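Local coordinates for protein CrataBL (Crataeva tapia, PDB 4IHZ) that inhibits trypsin and probably, more strongly, factor Xa, and probably also acts as a lectin that binds glucose and N-acetylglucosamine, at residues P21-K26 / W78-S83; C33-I38 / G96-T101; V63-N68 / F112-H117. All blocks are in the same frame, centred on the assembly; numbering follows the deposited sequence.

Contact 1 of 3, residues P21-K26 / W78-S83; sequences PDNLRK and WFCPES
Asn23 makes the one hydrogen bond between the two segments: its OD1 takes the backbone N-H of Phe79 at 2.9 Å, with 156° at the hydrogen. The donor sits well above the plane of the amide, not on a lone pair. Asn23 CG lies between the backbone N and the carbonyl carbon (chi1 83°), which swings the amide off the helix and down onto 78-83. The same OD1 also lies at the edge of the Phe79 ring, in its plane.

The other end of that amide meets an aromatic face. Asn23 ND2 rides over the Trp78 indole, toward its rim, 3.4 Å from Trp78 CH2, with the amide and ring planes nearly perpendicular. Trp78 NE1 donates to Glu82 O at 2.8 Å, which limits how the indole can turn.

Within the beta-trefoil of this Kunitz-type inhibitor, helix 22-26 directly follows strand 19-21. The loop segment 78-83 is part of the connection between strands 69-72 and 87-91. Here a disulfide joins Cys80 to Cys33, and Cys80 SG packs 3.4 Å from Asn23 CB.

Apolar contacts complete the interface. Pro21 CG comes to the edge of the indole, 3.8 Å from Trp78 CH2. Leu24 divides its two methyls: CD1 lies 3.9 Å from Trp78 CZ3, and CD2 meets the Phe79 edge 3.9 Å from CD2 of that ring. Phe79 further touches an N-acetylglucosamine of the attached glycan, while the carbonyls of Trp78 and Cys80 both accept from Lys84 of the second subunit.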
# COMPACT_ATOMS: atom_id res chain seq x y z
N PRO A 21 10.29 -8.04 3.93
CA PRO A 21 9.83 -7.92 2.53
C PRO A 21 11.00 -7.76 1.56
O PRO A 21 11.97 -7.04 1.83
CB PRO A 21 8.97 -6.65 2.55
CG PRO A 21 8.45 -6.56 3.99
CD PRO A 21 9.69 -6.99 4.80
N ASP A 22 10.93 -8.47 0.43
CA ASP A 22 12.00 -8.39 -0.54
C ASP A 22 12.29 -6.97 -1.03
O ASP A 22 13.46 -6.64 -1.29
CB ASP A 22 11.70 -9.28 -1.73
CG ASP A 22 12.46 -10.58 -1.68
OD1 ASP A 22 13.44 -10.77 -0.88
OD2 ASP A 22 12.10 -11.45 -2.52
N ASN A 23 11.26 -6.12 -1.14
CA ASN A 23 11.55 -4.79 -1.71
C ASN A 23 12.50 -4.00 -0.82
O ASN A 23 13.30 -3.18 -1.30
CB ASN A 23 10.27 -3.99 -2.01
CG ASN A 23 9.73 -3.31 -0.80
OD1 ASN A 23 10.08 -2.18 -0.52
ND2 ASN A 23 8.83 -3.98 -0.06
N LEU A 24 12.45 -4.29 0.48
CA LEU A 24 13.34 -3.60 1.43
C LEU A 24 14.76 -4.13 1.35
O LEU A 24 15.69 -3.39 1.60
CB LEU A 24 12.78 -3.65 2.88
CG LEU A 24 11.46 -2.91 3.08
CD1 LEU A 24 11.03 -2.99 4.54
CD2 LEU A 24 11.65 -1.41 2.71
N ARG A 25 14.94 -5.37 0.91
CA ARG A 25 16.31 -5.89 0.77
C ARG A 25 16.98 -5.23 -0.41
O ARG A 25 18.16 -4.85 -0.35
CB ARG A 25 16.27 -7.41 0.59
CG ARG A 25 15.69 -8.06 1.84
CD ARG A 25 15.71 -9.59 1.69
NE ARG A 25 17.08 -10.08 1.82
CZ ARG A 25 17.35 -11.34 2.14
NH1 ARG A 25 16.36 -12.17 2.33
NH2 ARG A 25 18.62 -11.73 2.28
N LYS A 26 16.19 -5.03 -1.47
CA LYS A 26 16.69 -4.43 -2.71
C LYS A 26 16.97 -2.94 -2.50
O LYS A 26 17.99 -2.43 -3.00
CB LYS A 26 15.71 -4.69 -3.86
CG LYS A 26 16.16 -4.11 -5.23
CD LYS A 26 17.23 -4.96 -5.89
CE LYS A 26 17.87 -4.21 -7.06
NZ LYS A 26 19.05 -4.94 -7.60
N TRP A 78 9.58 2.39 1.81
CA TRP A 78 8.78 1.37 1.08
C TRP A 78 8.97 1.64 -0.40
O TRP A 78 8.67 2.72 -0.88
CB TRP A 78 7.30 1.51 1.46
CG TRP A 78 6.55 0.30 1.10
CD1 TRP A 78 5.56 0.16 0.17
CD2 TRP A 78 6.74 -0.99 1.68
NE1 TRP A 78 5.13 -1.14 0.12
CE2 TRP A 78 5.82 -1.88 1.05
CE3 TRP A 78 7.58 -1.47 2.69
CZ2 TRP A 78 5.73 -3.25 1.38
CZ3 TRP A 78 7.49 -2.85 3.02
CH2 TRP A 78 6.55 -3.70 2.38
N PHE A 79 9.40 0.62 -1.13
CA PHE A 79 9.83 0.83 -2.51
C PHE A 79 8.82 0.32 -3.51
O PHE A 79 9.08 0.38 -4.72
CB PHE A 79 11.17 0.15 -2.72
CG PHE A 79 12.26 0.76 -1.89
CD1 PHE A 79 12.86 1.98 -2.30
CD2 PHE A 79 12.62 0.21 -0.65
CE1 PHE A 79 13.85 2.59 -1.52
CE2 PHE A 79 13.61 0.84 0.15
CZ PHE A 79 14.23 2.03 -0.30
N CYS A 80 7.67 -0.12 -3.02
CA CYS A 80 6.61 -0.64 -3.89
C CYS A 80 5.47 0.36 -3.90
O CYS A 80 5.25 1.07 -2.93
CB CYS A 80 6.06 -1.98 -3.32
SG CYS A 80 7.29 -3.29 -3.40
N PRO A 81 4.70 0.40 -4.99
CA PRO A 81 3.48 1.20 -4.95
C PRO A 81 2.39 0.56 -4.11
O PRO A 81 1.54 1.26 -3.59
CB PRO A 81 3.00 1.24 -6.41
CG PRO A 81 4.04 0.57 -7.23
CD PRO A 81 5.02 -0.13 -6.34
N GLU A 82 2.44 -0.77 -3.98
CA GLU A 82 1.40 -1.50 -3.24
C GLU A 82 1.61 -1.42 -1.71
O GLU A 82 2.64 -0.89 -1.24
CB GLU A 82 1.42 -2.97 -3.66
CG GLU A 82 1.20 -3.19 -5.17
CD GLU A 82 2.50 -3.20 -6.00
OE1 GLU A 82 3.55 -2.75 -5.52
OE2 GLU A 82 2.45 -3.64 -7.17
N SER A 83 0.65 -1.91 -0.94
CA SER A 83 0.65 -1.72 0.50
C SER A 83 1.76 -2.54 1.20
O SER A 83 2.37 -3.44 0.62
CB SER A 83 -0.67 -2.20 1.07
OG SER A 83 -0.65 -3.63 1.09

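Contact 2 of 3, residues C33-I38 / G96-T101; sequences CPLDLI and GLVVTT
The Asp36 carboxylate is the flat side-chain group through which 33-38 holds 96-101; no aromatic ring belongs to either segment. Asp36 OD2 accepts from Thr101 OG1 at 2.7 Å through its anti lone pair, the one turned away from OD1. Asp36 CG is anti to the backbone N (chi1 -172°), which carries the carboxylate out to that hydroxyl, while Asp36 OD1 probably accepts from Asn23 N at the start of the short helix. Both carboxylate oxygens are thus engaged in a buried setting.

The backbone of Asp36 takes hold of the same residue: Thr101 N donates to Asp36 O at 2.9 Å, in the carbonyl plane, and Thr100 CA adds a CA-H...O contact to that oxygen. Two waters add bridges. One links Cys33 O, Asp36 N and Thr101 O; the second accepts from Ile38 N and probably donates to Val99 O.

The apolar part is made by methyl and methylene groups. Val98 CG2 receives Leu37 CD2 at 3.6 Å and Leu35 CD1 at 3.8 Å, and Ile38 CG1 rests 3.8 Å from Val99 CG1.

Within the beta-trefoil, strand 96-100 pairs antiparallel with strand 87-91 as a hairpin, and 33-38 crosses its end at about a right angle. Val99 and Ile38 both bond through their backbones to Leu149 of strand 148-151, and Ile38 also packs on Phe19 and Pro21 of strand 19-21.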
# COMPACT_ATOMS: atom_id res chain seq x y z
N CYS A 33 5.19 -4.27 -7.70
CA CYS A 33 5.71 -5.40 -6.96
C CYS A 33 4.64 -6.47 -6.93
O CYS A 33 3.96 -6.64 -5.91
CB CYS A 33 6.03 -5.00 -5.53
SG CYS A 33 7.36 -3.76 -5.41
N PRO A 34 4.50 -7.22 -8.02
CA PRO A 34 3.44 -8.21 -8.13
C PRO A 34 3.59 -9.36 -7.13
O PRO A 34 2.59 -10.01 -6.85
CB PRO A 34 3.55 -8.74 -9.56
CG PRO A 34 4.83 -8.23 -10.08
CD PRO A 34 5.27 -7.08 -9.27
N LEU A 35 4.81 -9.59 -6.62
CA LEU A 35 5.04 -10.72 -5.71
C LEU A 35 6.15 -10.42 -4.73
O LEU A 35 7.25 -10.94 -4.84
CB LEU A 35 5.34 -11.99 -6.52
CG LEU A 35 5.08 -13.25 -5.70
CD1 LEU A 35 3.64 -13.68 -5.88
CD2 LEU A 35 6.02 -14.35 -6.18
N ASP A 36 5.82 -9.58 -3.76
CA ASP A 36 6.84 -9.10 -2.83
C ASP A 36 6.88 -10.08 -1.66
O ASP A 36 6.12 -9.96 -0.71
CB ASP A 36 6.47 -7.68 -2.36
CG ASP A 36 7.58 -7.03 -1.54
OD1 ASP A 36 8.77 -7.15 -1.92
OD2 ASP A 36 7.26 -6.39 -0.49
N LEU A 37 7.78 -11.05 -1.78
CA LEU A 37 7.90 -12.13 -0.80
C LEU A 37 8.42 -11.64 0.53
O LEU A 37 9.02 -10.56 0.61
CB LEU A 37 8.87 -13.19 -1.34
CG LEU A 37 8.45 -13.84 -2.65
CD1 LEU A 37 9.67 -14.64 -3.08
CD2 LEU A 37 7.22 -14.73 -2.49
N ILE A 38 8.23 -12.46 1.57
CA ILE A 38 8.83 -12.16 2.87
C ILE A 38 9.97 -13.17 2.99
O ILE A 38 9.72 -14.38 3.09
CB ILE A 38 7.81 -12.40 4.02
CG1 ILE A 38 6.56 -11.51 3.89
CG2 ILE A 38 8.49 -12.20 5.40
CD1 ILE A 38 6.87 -10.03 3.88
N GLY A 96 3.52 -22.70 -5.77
CA GLY A 96 2.30 -22.67 -4.99
C GLY A 96 2.07 -21.34 -4.32
O GLY A 96 2.55 -20.29 -4.81
N LEU A 97 1.35 -21.38 -3.22
CA LEU A 97 1.00 -20.16 -2.49
C LEU A 97 2.23 -19.66 -1.78
O LEU A 97 3.05 -20.42 -1.30
CB LEU A 97 -0.09 -20.43 -1.44
CG LEU A 97 -1.42 -21.04 -1.93
CD1 LEU A 97 -2.35 -21.47 -0.78
CD2 LEU A 97 -2.14 -20.13 -2.90
N VAL A 98 2.30 -18.34 -1.70
CA VAL A 98 3.39 -17.62 -1.00
C VAL A 98 2.81 -16.47 -0.21
O VAL A 98 1.77 -15.90 -0.58
CB VAL A 98 4.48 -17.10 -1.98
CG1 VAL A 98 5.13 -18.26 -2.71
CG2 VAL A 98 3.91 -16.14 -3.04
N VAL A 99 3.46 -16.16 0.90
CA VAL A 99 3.13 -14.89 1.63
C VAL A 99 3.71 -13.75 0.84
O VAL A 99 4.85 -13.81 0.40
CB VAL A 99 3.70 -14.93 3.05
CG1 VAL A 99 3.37 -13.61 3.78
CG2 VAL A 99 3.08 -16.07 3.87
N THR A 100 2.94 -12.66 0.70
CA THR A 100 3.51 -11.43 0.08
C THR A 100 3.00 -10.23 0.82
O THR A 100 2.08 -10.32 1.62
CB THR A 100 3.12 -11.24 -1.38
OG1 THR A 100 1.71 -10.92 -1.45
CG2 THR A 100 3.38 -12.54 -2.20
N THR A 101 3.59 -9.08 0.48
CA THR A 101 2.96 -7.85 0.91
C THR A 101 1.96 -7.41 -0.19
O THR A 101 1.68 -8.16 -1.11
CB THR A 101 3.98 -6.73 1.19
OG1 THR A 101 4.63 -6.40 -0.03
CG2 THR A 101 5.08 -7.19 2.25
O HOH W 1 2.98 -8.64 -3.59
O HOH W 2 7.02 -15.02 1.09

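Contact 3 of 3, residues V63-N68 / F112-H117; sequences VPLSHN and FRIERH
Arg113 and Asn68 come together because each sends its CG to the position opposite its carbonyl carbon (chi1 -59° in Arg113, -73° in Asn68). From there the arginine runs extended as far as NE. Its CG and CD pass along the backbone of His67, whose CA lies over one face of the guanidinium. The head then meets Asn68 side-on: NE and NH2 both donate to Asn68 OD1, each at 3.0 Å. This oxygen lies in the guanidinium plane, yet both nitrogens approach it from above the same face of the amide, the two planes being 61° apart. Asn68 ND2 donates to Gly129 O and Gln56 OE1, so the amide is held at both ends.

Segment 63-68 runs along one side of strand 112-117, whose other side pairs with strand 120-125; 112-117 is an outermost strand of a four-stranded antiparallel sheet in the beta-trefoil. In Kunitz inhibitors the connection between the fourth and fifth strands usually carries the reactive-site loop, and 63-68, which leads into strand 69-72, probably forms the returning end of that connection.

Backbone bonds are sparse. Ser66 N donates to Ile114 O at 2.8 Å, and Leu65 CA makes a CA-H...O contact with the same oxygen. One water bridges the two backbones, accepting from His67 N and Ile114 N and probably donating to Pro64 O.

Leu65 straddles two strand residues. Its CD2 packs 3.7 Å from Ile114 CG2; Ile114 itself also packs on Phe53 and Leu69. Leu65 CD1 lies over one face of the Arg116 guanidinium, 3.6 Å from Arg116 NE. Arg116 NH2 binds a glycerol, probably from the crystallisation liquor.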
# COMPACT_ATOMS: atom_id res chain seq x y z
N VAL A 63 -3.52 -8.73 21.42
CA VAL A 63 -3.81 -9.57 20.27
C VAL A 63 -4.22 -10.98 20.73
O VAL A 63 -3.44 -11.67 21.35
CB VAL A 63 -2.54 -9.67 19.39
CG1 VAL A 63 -2.74 -10.63 18.24
CG2 VAL A 63 -2.11 -8.29 18.90
N PRO A 64 -5.46 -11.40 20.39
CA PRO A 64 -5.86 -12.75 20.81
C PRO A 64 -5.24 -13.80 19.92
O PRO A 64 -5.06 -13.56 18.72
CB PRO A 64 -7.38 -12.76 20.63
CG PRO A 64 -7.75 -11.42 20.19
CD PRO A 64 -6.55 -10.72 19.67
N LEU A 65 -4.90 -14.94 20.51
CA LEU A 65 -4.43 -16.07 19.75
C LEU A 65 -5.61 -16.72 19.07
O LEU A 65 -6.76 -16.61 19.55
CB LEU A 65 -3.78 -17.09 20.70
CG LEU A 65 -2.58 -16.53 21.49
CD1 LEU A 65 -1.95 -17.54 22.42
CD2 LEU A 65 -1.52 -15.96 20.55
N SER A 66 -5.34 -17.44 17.98
CA SER A 66 -6.35 -18.23 17.30
C SER A 66 -7.53 -17.39 16.82
O SER A 66 -8.68 -17.85 16.81
CB SER A 66 -6.80 -19.41 18.19
OG SER A 66 -5.73 -20.31 18.34
N HIS A 67 -7.24 -16.15 16.41
CA HIS A 67 -8.27 -15.15 16.05
C HIS A 67 -7.76 -14.33 14.86
O HIS A 67 -6.59 -13.92 14.83
CB HIS A 67 -8.53 -14.25 17.27
CG HIS A 67 -9.40 -13.07 16.99
ND1 HIS A 67 -10.75 -13.07 17.23
CD2 HIS A 67 -9.09 -11.83 16.52
CE1 HIS A 67 -11.25 -11.88 16.91
NE2 HIS A 67 -10.27 -11.11 16.47
N ASN A 68 -8.61 -14.12 13.86
CA ASN A 68 -8.23 -13.37 12.64
C ASN A 68 -7.54 -12.06 12.96
O ASN A 68 -8.03 -11.28 13.79
CB ASN A 68 -9.48 -13.03 11.82
CG ASN A 68 -10.06 -14.23 11.10
OD1 ASN A 68 -9.40 -15.25 10.92
ND2 ASN A 68 -11.33 -14.10 10.66
N PHE A 112 -4.65 -13.65 8.85
CA PHE A 112 -3.73 -14.63 9.46
C PHE A 112 -4.16 -14.83 10.90
O PHE A 112 -4.98 -14.08 11.43
CB PHE A 112 -2.30 -14.07 9.43
CG PHE A 112 -1.74 -13.90 8.05
CD1 PHE A 112 -0.87 -14.86 7.53
CD2 PHE A 112 -2.05 -12.75 7.27
CE1 PHE A 112 -0.33 -14.71 6.27
CE2 PHE A 112 -1.53 -12.59 6.00
CZ PHE A 112 -0.65 -13.54 5.49
N ARG A 113 -3.57 -15.83 11.56
CA ARG A 113 -3.72 -15.95 12.99
C ARG A 113 -2.38 -16.35 13.58
O ARG A 113 -1.55 -16.95 12.90
CB ARG A 113 -4.75 -17.04 13.38
CG ARG A 113 -6.13 -16.75 12.81
CD ARG A 113 -7.10 -17.87 13.13
NE ARG A 113 -8.36 -17.54 12.48
CZ ARG A 113 -9.51 -18.17 12.69
NH1 ARG A 113 -9.56 -19.19 13.55
NH2 ARG A 113 -10.59 -17.77 12.05
N ILE A 114 -2.21 -16.03 14.86
CA ILE A 114 -1.08 -16.52 15.66
C ILE A 114 -1.63 -17.67 16.51
O ILE A 114 -2.61 -17.48 17.24
CB ILE A 114 -0.52 -15.43 16.57
CG1 ILE A 114 0.03 -14.27 15.73
CG2 ILE A 114 0.60 -16.01 17.47
CD1 ILE A 114 0.44 -13.02 16.55
N GLU A 115 -1.02 -18.84 16.39
CA GLU A 115 -1.47 -20.01 17.19
C GLU A 115 -0.35 -20.56 17.99
O GLU A 115 0.81 -20.49 17.57
CB GLU A 115 -2.05 -21.11 16.30
CG GLU A 115 -3.33 -20.65 15.58
CD GLU A 115 -3.93 -21.66 14.62
OE1 GLU A 115 -3.37 -22.76 14.44
OE2 GLU A 115 -4.99 -21.32 14.02
N ARG A 116 -0.66 -21.13 19.16
CA ARG A 116 0.41 -21.81 19.90
C ARG A 116 0.87 -23.06 19.16
O ARG A 116 0.09 -23.75 18.52
CB ARG A 116 -0.02 -22.19 21.31
CG ARG A 116 -0.31 -20.98 22.17
CD ARG A 116 -0.38 -21.36 23.62
NE ARG A 116 -0.49 -20.15 24.46
CZ ARG A 116 0.54 -19.37 24.79
NH1 ARG A 116 1.77 -19.63 24.37
NH2 ARG A 116 0.32 -18.28 25.52
N HIS A 117 2.16 -23.33 19.27
CA HIS A 117 2.78 -24.45 18.59
C HIS A 117 3.89 -24.89 19.51
O HIS A 117 4.93 -24.22 19.61
CB HIS A 117 3.33 -23.98 17.23
CG HIS A 117 4.03 -25.05 16.46
ND1 HIS A 117 3.38 -26.13 15.90
CD2 HIS A 117 5.34 -25.20 16.15
CE1 HIS A 117 4.25 -26.91 15.30
NE2 HIS A 117 5.46 -26.38 15.44
O HOH W 3 -4.45 -14.77 16.29

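Contacts 1 and 2 are neighbours, their centres 11 Å apart, and both are buried. The Cys80-Cys33 disulfide joins them directly, and Asn23 and Asp36, each central to its own contact, link them a second time. Contact 3 lies on the opposite side of the chain's centre, about 26 Å from contact 1 between centres, and is only partly buried. Chemistry follows place: contact 1 rests on an amide among aromatic rings beside the second subunit, contact 2 on a carboxylate and methyls with bridging waters, contact 3 on an arginine-asparagine pair, a leucine against the strand and few backbone bonds, toward the surface. Strands 96-100 and 112-117, from contacts 2 and 3, are consecutive in the chain.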